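Local coordinates for protein putative oxidoreductase (Salmonella enterica subsp. enterica serovar Typhimurium, PDB 3NX4) that binds NADP and probably reduces acryloyl-CoA with NADPH, as a member of the medium-chain dehydrogenase/reductase family, at residues F201-A215 / K226-A238. Residues are numbered along the deposited sequence; the frame is centred on the assembly and turned at random.
Sequences FAESRPLEKQLWAGA and KVLAQMNYGGCVA
Ala215, Val227, Met231 and Trp212 meet in the apolar centre. Ala215 CB touches Val227 CG1 at 3.7 Å and lies near the selenium of Met231, a selenomethionine. Met231 SE lies at the edge of the Trp212 indole, 5.0 Å from the centroid of its five-membered ring, a Met-aromatic contact. Two bends in the Met231 chain (chi2 and chi3 both -55°) carry CE back to Trp212 O and Gly214 CA. The other branch of Val227, CG2, packs on Phe201 CE2.

The Gln230 side chain runs alongside the indole in the same direction. Trp212 NE1 gives a fairly straight bond to Gln230 OE1 (2.9 Å), which lies in the ring plane, though NE1 stands above the amide plane. A water joins Gln230 NE2 to Glu208 OE1, the latter weakly. Together the indole N-H and the water probably hold the rotation of the buried amide. Gln230 O is gripped twice, by Leu211 N and Trp212 N from opposite faces of its carbonyl plane.

Further out, Glu208 N bonds to Ala229 O (2.8 Å), and Ala229 CB packs against Arg205 O and Pro206 O. The extended Gln210 side chain brings OE1 to Tyr233 N at 2.8 Å. Tyr233 OH bonds to Asp266 of the second subunit. At the far edge the extended Lys226 lies along Ser204 CB, and its NZ bonds to Glu203 O (3.2 Å) and to Glu200 O. Glu208 OE2 is nearby, but too far for a salt bridge; it accepts from Arg205 N.

Parallel bridges join 212-215 to 231 and 236-237, with Ala238 N bonded to Ala215 O at 2.8 Å. With helix 221-229 between them, strands 212-217 and 235-239 form a beta-alpha-beta crossover of the Rossmann-type sheet. Strand 150-152 flanks 212-217 on its other side, helix 118-140 packs on Cys236 and Ala238, and helix 253-258 meets Leu207.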
ATOM      1  N   PHE A 201     -19.172  -8.673  -3.873  1.00 38.34           N
ATOM      2  CA  PHE A 201     -17.791  -8.642  -3.384  1.00 36.45           C
ATOM      3  C   PHE A 201     -17.461  -9.862  -2.524  1.00 50.16           C
ATOM      4  O   PHE A 201     -16.809  -9.743  -1.483  1.00 51.63           O
ATOM      5  CB  PHE A 201     -17.533  -7.342  -2.611  1.00 40.41           C
ATOM      6  CG  PHE A 201     -17.591  -6.123  -3.478  1.00 34.52           C
ATOM      7  CD1 PHE A 201     -18.813  -5.593  -3.870  1.00 34.05           C
ATOM      8  CD2 PHE A 201     -16.423  -5.538  -3.949  1.00 34.23           C
ATOM      9  CE1 PHE A 201     -18.876  -4.486  -4.694  1.00 37.78           C
ATOM     10  CE2 PHE A 201     -16.476  -4.432  -4.775  1.00 35.82           C
ATOM     11  CZ  PHE A 201     -17.698  -3.904  -5.151  1.00 40.19           C
ATOM     12  N   ALA A 202     -17.914 -11.030  -2.981  1.00 43.77           N
ATOM     13  CA  ALA A 202     -17.864 -12.269  -2.203  1.00 47.43           C
ATOM     14  C   ALA A 202     -16.788 -13.247  -2.694  1.00 55.62           C
ATOM     15  O   ALA A 202     -16.070 -13.838  -1.891  1.00 66.96           O
ATOM     16  CB  ALA A 202     -19.225 -12.943  -2.216  1.00 49.76           C
ATOM     17  N   GLU A 203     -16.704 -13.432  -4.008  1.00 45.01           N
ATOM     18  CA  GLU A 203     -15.614 -14.205  -4.617  1.00 42.26           C
ATOM     19  C   GLU A 203     -14.868 -13.324  -5.610  1.00 40.35           C
ATOM     20  O   GLU A 203     -15.445 -12.393  -6.167  1.00 39.38           O
ATOM     21  CB  GLU A 203     -16.151 -15.452  -5.332  1.00 45.46           C
ATOM     22  CG  GLU A 203     -16.771 -16.491  -4.411  1.00 55.23           C
ATOM     23  CD  GLU A 203     -18.263 -16.294  -4.229  1.00 66.06           C
ATOM     24  OE1 GLU A 203     -18.868 -15.540  -5.025  1.00 67.94           O
ATOM     25  OE2 GLU A 203     -18.832 -16.895  -3.290  1.00 70.26           O
ATOM     26  N   SER A 204     -13.589 -13.611  -5.837  1.00 39.95           N
ATOM     27  CA  SER A 204     -12.808 -12.834  -6.789  1.00 40.04           C
ATOM     28  C   SER A 204     -11.591 -13.600  -7.314  1.00 42.40           C
ATOM     29  O   SER A 204     -11.071 -14.493  -6.649  1.00 44.78           O
ATOM     30  CB  SER A 204     -12.341 -11.513  -6.168  1.00 44.80           C
ATOM     31  OG  SER A 204     -11.410 -11.735  -5.126  1.00 46.83           O
ATOM     32  N   ARG A 205     -11.152 -13.229  -8.512  1.00 37.03           N
ATOM     33  CA  ARG A 205      -9.901 -13.714  -9.076  1.00 30.97           C
ATOM     34  C   ARG A 205      -8.774 -12.792  -8.575  1.00 34.57           C
ATOM     35  O   ARG A 205      -9.047 -11.719  -8.025  1.00 34.98           O
ATOM     36  CB  ARG A 205      -9.957 -13.662 -10.601  1.00 34.56           C
ATOM     37  CG  ARG A 205     -11.164 -14.323 -11.222  1.00 43.85           C
ATOM     38  CD  ARG A 205     -11.131 -15.816 -11.008  1.00 49.14           C
ATOM     39  NE  ARG A 205     -12.180 -16.499 -11.767  1.00 49.02           N
ATOM     40  CZ  ARG A 205     -12.355 -17.815 -11.760  1.00 51.06           C
ATOM     41  NH1 ARG A 205     -11.552 -18.574 -11.026  1.00 45.34           N
ATOM     42  NH2 ARG A 205     -13.329 -18.369 -12.476  1.00 46.46           N
ATOM     43  N   PRO A 206      -7.507 -13.203  -8.761  1.00 34.02           N
ATOM     44  CA  PRO A 206      -6.411 -12.336  -8.313  1.00 32.68           C
ATOM     45  C   PRO A 206      -6.471 -10.981  -8.996  1.00 34.88           C
ATOM     46  O   PRO A 206      -6.160  -9.967  -8.362  1.00 35.02           O
ATOM     47  CB  PRO A 206      -5.161 -13.113  -8.727  1.00 32.61           C
ATOM     48  CG  PRO A 206      -5.615 -14.558  -8.678  1.00 36.61           C
ATOM     49  CD  PRO A 206      -7.019 -14.521  -9.211  1.00 38.85           C
ATOM     50  N   LEU A 207      -6.857 -10.978 -10.271  1.00 31.37           N
ATOM     51  CA  LEU A 207      -7.083  -9.748 -11.027  1.00 29.76           C
ATOM     52  C   LEU A 207      -8.475  -9.780 -11.658  1.00 35.96           C
ATOM     53  O   LEU A 207      -8.843 -10.758 -12.312  1.00 34.94           O
ATOM     54  CB  LEU A 207      -6.022  -9.578 -12.129  1.00 29.19           C
ATOM     55  CG  LEU A 207      -4.585  -9.260 -11.699  1.00 32.08           C
ATOM     56  CD1 LEU A 207      -3.701  -9.116 -12.929  1.00 33.43           C
ATOM     57  CD2 LEU A 207      -4.518  -7.994 -10.825  1.00 27.50           C
ATOM     58  N   GLU A 208      -9.239  -8.711 -11.450  1.00 33.00           N
ATOM     59  CA  GLU A 208     -10.558  -8.536 -12.060  1.00 37.80           C
ATOM     60  C   GLU A 208     -10.467  -7.378 -13.049  1.00 41.45           C
ATOM     61  O   GLU A 208      -9.401  -6.787 -13.223  1.00 33.39           O
ATOM     62  CB  GLU A 208     -11.595  -8.194 -10.989  1.00 35.88           C
ATOM     63  CG  GLU A 208     -11.807  -9.275  -9.929  1.00 41.84           C
ATOM     64  CD  GLU A 208     -12.748 -10.366 -10.397  1.00 49.46           C
ATOM     65  OE1 GLU A 208     -13.276 -10.241 -11.522  1.00 49.05           O
ATOM     66  OE2 GLU A 208     -12.954 -11.344  -9.646  1.00 47.54           O
ATOM     67  N   LYS A 209     -11.579  -7.026 -13.684  1.00 37.07           N
ATOM     68  CA  LYS A 209     -11.550  -5.879 -14.581  1.00 42.97           C
ATOM     69  C   LYS A 209     -11.240  -4.619 -13.779  1.00 31.67           C
ATOM     70  O   LYS A 209     -11.655  -4.491 -12.627  1.00 30.20           O
ATOM     71  CB  LYS A 209     -12.865  -5.709 -15.347  1.00 53.96           C
ATOM     72  CG  LYS A 209     -12.840  -4.505 -16.284  1.00 63.99           C
ATOM     73  CD  LYS A 209     -13.894  -4.583 -17.375  1.00 66.89           C
ATOM     74  CE  LYS A 209     -15.282  -4.263 -16.855  1.00 57.95           C
ATOM     75  NZ  LYS A 209     -16.232  -4.114 -17.991  1.00 60.09           N
ATOM     76  N   GLN A 210     -10.483  -3.713 -14.386  1.00 30.54           N
ATOM     77  CA  GLN A 210     -10.086  -2.476 -13.726  1.00 29.65           C
ATOM     78  C   GLN A 210     -11.248  -1.520 -13.666  1.00 30.80           C
ATOM     79  O   GLN A 210     -11.740  -1.094 -14.708  1.00 26.18           O
ATOM     80  CB  GLN A 210      -8.927  -1.823 -14.487  1.00 28.94           C
ATOM     81  CG  GLN A 210      -7.649  -2.646 -14.448  1.00 28.98           C
ATOM     82  CD  GLN A 210      -6.530  -2.041 -15.288  1.00 40.54           C
ATOM     83  OE1 GLN A 210      -6.114  -0.904 -15.077  1.00 34.80           O
ATOM     84  NE2 GLN A 210      -6.061  -2.799 -16.261  1.00 44.66           N
ATOM     85  N   LEU A 211     -11.670  -1.176 -12.447  1.00 23.34           N
ATOM     86  CA  LEU A 211     -12.827  -0.300 -12.232  1.00 26.42           C
ATOM     87  C   LEU A 211     -12.531   1.035 -11.536  1.00 28.23           C
ATOM     88  O   LEU A 211     -13.158   2.049 -11.863  1.00 29.11           O
ATOM     89  CB  LEU A 211     -13.915  -1.018 -11.413  1.00 27.63           C
ATOM     90  CG  LEU A 211     -14.371  -2.396 -11.910  1.00 26.13           C
ATOM     91  CD1 LEU A 211     -15.375  -3.008 -10.931  1.00 25.85           C
ATOM     92  CD2 LEU A 211     -14.947  -2.292 -13.317  1.00 28.59           C
ATOM     93  N   TRP A 212     -11.623   1.031 -10.559  1.00 25.56           N
ATOM     94  CA  TRP A 212     -11.511   2.147  -9.615  1.00 25.63           C
ATOM     95  C   TRP A 212     -10.164   2.876  -9.669  1.00 25.61           C
ATOM     96  O   TRP A 212      -9.126   2.239  -9.650  1.00 23.46           O
ATOM     97  CB  TRP A 212     -11.701   1.653  -8.173  1.00 24.05           C
ATOM     98  CG  TRP A 212     -12.760   0.617  -8.004  1.00 26.53           C
ATOM     99  CD1 TRP A 212     -12.590  -0.669  -7.578  1.00 23.65           C
ATOM    100  CD2 TRP A 212     -14.166   0.779  -8.250  1.00 24.11           C
ATOM    101  NE1 TRP A 212     -13.809  -1.329  -7.555  1.00 25.47           N
ATOM    102  CE2 TRP A 212     -14.790  -0.457  -7.960  1.00 26.72           C
ATOM    103  CE3 TRP A 212     -14.953   1.840  -8.712  1.00 24.58           C
ATOM    104  CZ2 TRP A 212     -16.166  -0.656  -8.110  1.00 26.92           C
ATOM    105  CZ3 TRP A 212     -16.336   1.639  -8.846  1.00 25.94           C
ATOM    106  CH2 TRP A 212     -16.918   0.399  -8.550  1.00 27.68           C
ATOM    107  N   ALA A 213     -10.194   4.208  -9.688  1.00 22.63           N
ATOM    108  CA  ALA A 213      -8.964   5.000  -9.563  1.00 24.73           C
ATOM    109  C   ALA A 213      -8.508   5.031  -8.102  1.00 23.20           C
ATOM    110  O   ALA A 213      -7.312   5.037  -7.804  1.00 22.84           O
ATOM    111  CB  ALA A 213      -9.183   6.424 -10.077  1.00 23.96           C
ATOM    112  N   GLY A 214      -9.468   5.051  -7.189  1.00 24.80           N
ATOM    113  CA  GLY A 214      -9.176   5.102  -5.765  1.00 24.11           C
ATOM    114  C   GLY A 214     -10.229   4.339  -4.976  1.00 23.42           C
ATOM    115  O   GLY A 214     -11.296   3.980  -5.497  1.00 20.84           O
ATOM    116  N   ALA A 215      -9.938   4.083  -3.711  1.00 20.20           N
ATOM    117  CA  ALA A 215     -10.910   3.424  -2.862  1.00 19.73           C
ATOM    118  C   ALA A 215     -10.672   3.776  -1.409  1.00 25.93           C
ATOM    119  O   ALA A 215      -9.545   3.976  -0.977  1.00 23.55           O
ATOM    120  CB  ALA A 215     -10.887   1.898  -3.060  1.00 19.59           C
ATOM    121  N   LYS A 226     -11.379  -8.007  -3.012  1.00 30.64           N
ATOM    122  CA  LYS A 226     -11.933  -7.852  -4.354  1.00 29.39           C
ATOM    123  C   LYS A 226     -11.743  -6.436  -4.889  1.00 27.57           C
ATOM    124  O   LYS A 226     -11.454  -6.243  -6.069  1.00 27.99           O
ATOM    125  CB  LYS A 226     -13.410  -8.240  -4.409  1.00 26.35           C
ATOM    126  CG  LYS A 226     -13.932  -8.246  -5.844  1.00 38.68           C
ATOM    127  CD  LYS A 226     -15.039  -9.258  -6.051  1.00 44.65           C
ATOM    128  CE  LYS A 226     -15.550  -9.197  -7.477  1.00 42.75           C
ATOM    129  NZ  LYS A 226     -16.827  -9.921  -7.616  1.00 47.86           N
ATOM    130  N   VAL A 227     -11.923  -5.447  -4.023  1.00 26.33           N
ATOM    131  CA  VAL A 227     -11.598  -4.066  -4.387  1.00 23.30           C
ATOM    132  C   VAL A 227     -10.157  -3.961  -4.889  1.00 26.35           C
ATOM    133  O   VAL A 227      -9.901  -3.333  -5.915  1.00 25.87           O
ATOM    134  CB  VAL A 227     -11.879  -3.089  -3.231  1.00 24.88           C
ATOM    135  CG1 VAL A 227     -11.276  -1.712  -3.517  1.00 26.83           C
ATOM    136  CG2 VAL A 227     -13.412  -2.974  -3.010  1.00 24.63           C
ATOM    137  N   LEU A 228      -9.218  -4.585  -4.184  1.00 24.67           N
ATOM    138  CA  LEU A 228      -7.834  -4.604  -4.673  1.00 28.87           C
ATOM    139  C   LEU A 228      -7.720  -5.205  -6.071  1.00 28.03           C
ATOM    140  O   LEU A 228      -6.967  -4.693  -6.894  1.00 24.54           O
ATOM    141  CB  LEU A 228      -6.903  -5.349  -3.716  1.00 26.92           C
ATOM    142  CG  LEU A 228      -6.590  -4.634  -2.403  1.00 27.52           C
ATOM    143  CD1 LEU A 228      -6.015  -5.631  -1.410  1.00 29.23           C
ATOM    144  CD2 LEU A 228      -5.636  -3.475  -2.642  1.00 24.74           C
ATOM    145  N   ALA A 229      -8.462  -6.280  -6.336  1.00 26.20           N
ATOM    146  CA  ALA A 229      -8.423  -6.952  -7.643  1.00 30.16           C
ATOM    147  C   ALA A 229      -9.040  -6.116  -8.773  1.00 27.25           C
ATOM    148  O   ALA A 229      -8.812  -6.390  -9.962  1.00 30.51           O
ATOM    149  CB  ALA A 229      -9.108  -8.342  -7.562  1.00 26.14           C
ATOM    150  N   GLN A 230      -9.806  -5.096  -8.388  1.00 25.11           N
ATOM    151  CA  GLN A 230     -10.527  -4.226  -9.316  1.00 21.36           C
ATOM    152  C   GLN A 230      -9.890  -2.846  -9.514  1.00 24.47           C
ATOM    153  O   GLN A 230     -10.475  -1.980 -10.174  1.00 24.38           O
ATOM    154  CB  GLN A 230     -11.954  -3.993  -8.788  1.00 23.28           C
ATOM    155  CG  GLN A 230     -12.864  -5.232  -8.849  1.00 25.27           C
ATOM    156  CD  GLN A 230     -14.209  -5.005  -8.167  1.00 30.27           C
ATOM    157  OE1 GLN A 230     -14.344  -4.140  -7.307  1.00 32.35           O
ATOM    158  NE2 GLN A 230     -15.210  -5.801  -8.550  1.00 31.35           N
HETATM  159  N   MSE A 231      -8.731  -2.611  -8.910  1.00 24.99           N
HETATM  160  CA  MSE A 231      -8.096  -1.289  -9.010  1.00 22.48           C
HETATM  161  C   MSE A 231      -7.510  -1.026 -10.398  1.00 24.78           C
HETATM  162  O   MSE A 231      -6.900  -1.916 -11.016  1.00 24.83           O
HETATM  163  CB  MSE A 231      -6.989  -1.123  -7.957  1.00 25.97           C
HETATM  164  CG  MSE A 231      -7.470  -1.270  -6.518  1.00 23.72           C
HETATM  165 SE   MSE A 231      -8.960  -0.068  -6.054  0.75 25.35          SE
HETATM  166  CE  MSE A 231      -8.172   1.649  -6.534  1.00 21.91           C
ATOM    167  N   ASN A 232      -7.678   0.202 -10.879  1.00 24.65           N
ATOM    168  CA  ASN A 232      -6.978   0.632 -12.078  1.00 23.06           C
ATOM    169  C   ASN A 232      -5.467   0.519 -11.858  1.00 24.13           C
ATOM    170  O   ASN A 232      -4.983   0.607 -10.733  1.00 22.76           O
ATOM    171  CB  ASN A 232      -7.282   2.100 -12.391  1.00 25.57           C
ATOM    172  CG  ASN A 232      -8.704   2.337 -12.867  1.00 29.70           C
ATOM    173  OD1 ASN A 232      -9.442   1.405 -13.194  1.00 27.68           O
ATOM    174  ND2 ASN A 232      -9.080   3.604 -12.941  1.00 28.62           N
ATOM    175  N   TYR A 233      -4.721   0.345 -12.937  1.00 24.69           N
ATOM    176  CA  TYR A 233      -3.271   0.465 -12.857  1.00 23.94           C
ATOM    177  C   TYR A 233      -2.862   1.779 -12.161  1.00 27.25           C
ATOM    178  O   TYR A 233      -3.340   2.859 -12.527  1.00 24.31           O
ATOM    179  CB  TYR A 233      -2.688   0.393 -14.263  1.00 23.64           C
ATOM    180  CG  TYR A 233      -1.193   0.296 -14.263  1.00 24.28           C
ATOM    181  CD1 TYR A 233      -0.406   1.440 -14.128  1.00 25.72           C
ATOM    182  CD2 TYR A 233      -0.562  -0.934 -14.398  1.00 28.52           C
ATOM    183  CE1 TYR A 233       0.979   1.356 -14.123  1.00 24.54           C
ATOM    184  CE2 TYR A 233       0.831  -1.027 -14.404  1.00 29.03           C
ATOM    185  CZ  TYR A 233       1.589   0.124 -14.266  1.00 27.40           C
ATOM    186  OH  TYR A 233       2.966   0.041 -14.267  1.00 28.91           O
ATOM    187  N   GLY A 234      -1.990   1.690 -11.153  1.00 22.96           N
ATOM    188  CA  GLY A 234      -1.564   2.866 -10.397  1.00 22.79           C
ATOM    189  C   GLY A 234      -2.599   3.404  -9.403  1.00 25.83           C
ATOM    190  O   GLY A 234      -2.420   4.466  -8.811  1.00 27.21           O
ATOM    191  N   GLY A 235      -3.685   2.665  -9.210  1.00 23.70           N
ATOM    192  CA  GLY A 235      -4.727   3.071  -8.271  1.00 22.26           C
ATOM    193  C   GLY A 235      -4.273   3.002  -6.818  1.00 24.40           C
ATOM    194  O   GLY A 235      -3.263   2.370  -6.510  1.00 27.64           O
ATOM    195  N   CYS A 236      -5.014   3.662  -5.926  1.00 21.01           N
ATOM    196  CA  CYS A 236      -4.702   3.643  -4.496  1.00 20.29           C
ATOM    197  C   CYS A 236      -5.915   3.278  -3.642  1.00 23.66           C
ATOM    198  O   CYS A 236      -6.998   3.841  -3.802  1.00 22.72           O
ATOM    199  CB  CYS A 236      -4.177   5.014  -4.048  1.00 21.37           C
ATOM    200  SG  CYS A 236      -3.811   5.129  -2.237  1.00 26.74           S
ATOM    201  N   VAL A 237      -5.723   2.346  -2.721  1.00 25.95           N
ATOM    202  CA  VAL A 237      -6.742   2.051  -1.732  1.00 19.58           C
ATOM    203  C   VAL A 237      -6.305   2.581  -0.372  1.00 26.12           C
ATOM    204  O   VAL A 237      -5.238   2.216   0.118  1.00 27.70           O
ATOM    205  CB  VAL A 237      -6.955   0.536  -1.571  1.00 23.56           C
ATOM    206  CG1 VAL A 237      -8.051   0.283  -0.514  1.00 23.14           C
ATOM    207  CG2 VAL A 237      -7.319  -0.102  -2.898  1.00 27.00           C
ATOM    208  N   ALA A 238      -7.126   3.439   0.236  1.00 26.64           N
ATOM    209  CA  ALA A 238      -6.923   3.845   1.622  1.00 26.40           C
ATOM    210  C   ALA A 238      -7.766   2.921   2.509  1.00 30.16           C
ATOM    211  O   ALA A 238      -8.983   2.891   2.407  1.00 26.65           O
ATOM    212  CB  ALA A 238      -7.320   5.326   1.826  1.00 21.05           C
TER
HETATM  213  O   HOH W   1     -15.088  -7.798 -10.758  1.00 44.34           O
HETATM  214  O   HOH W   2     -10.946   1.906 -15.458  1.00 46.72           O
HETATM  215  O   HOH W   3     -12.429   4.495 -12.700  1.00 35.12           O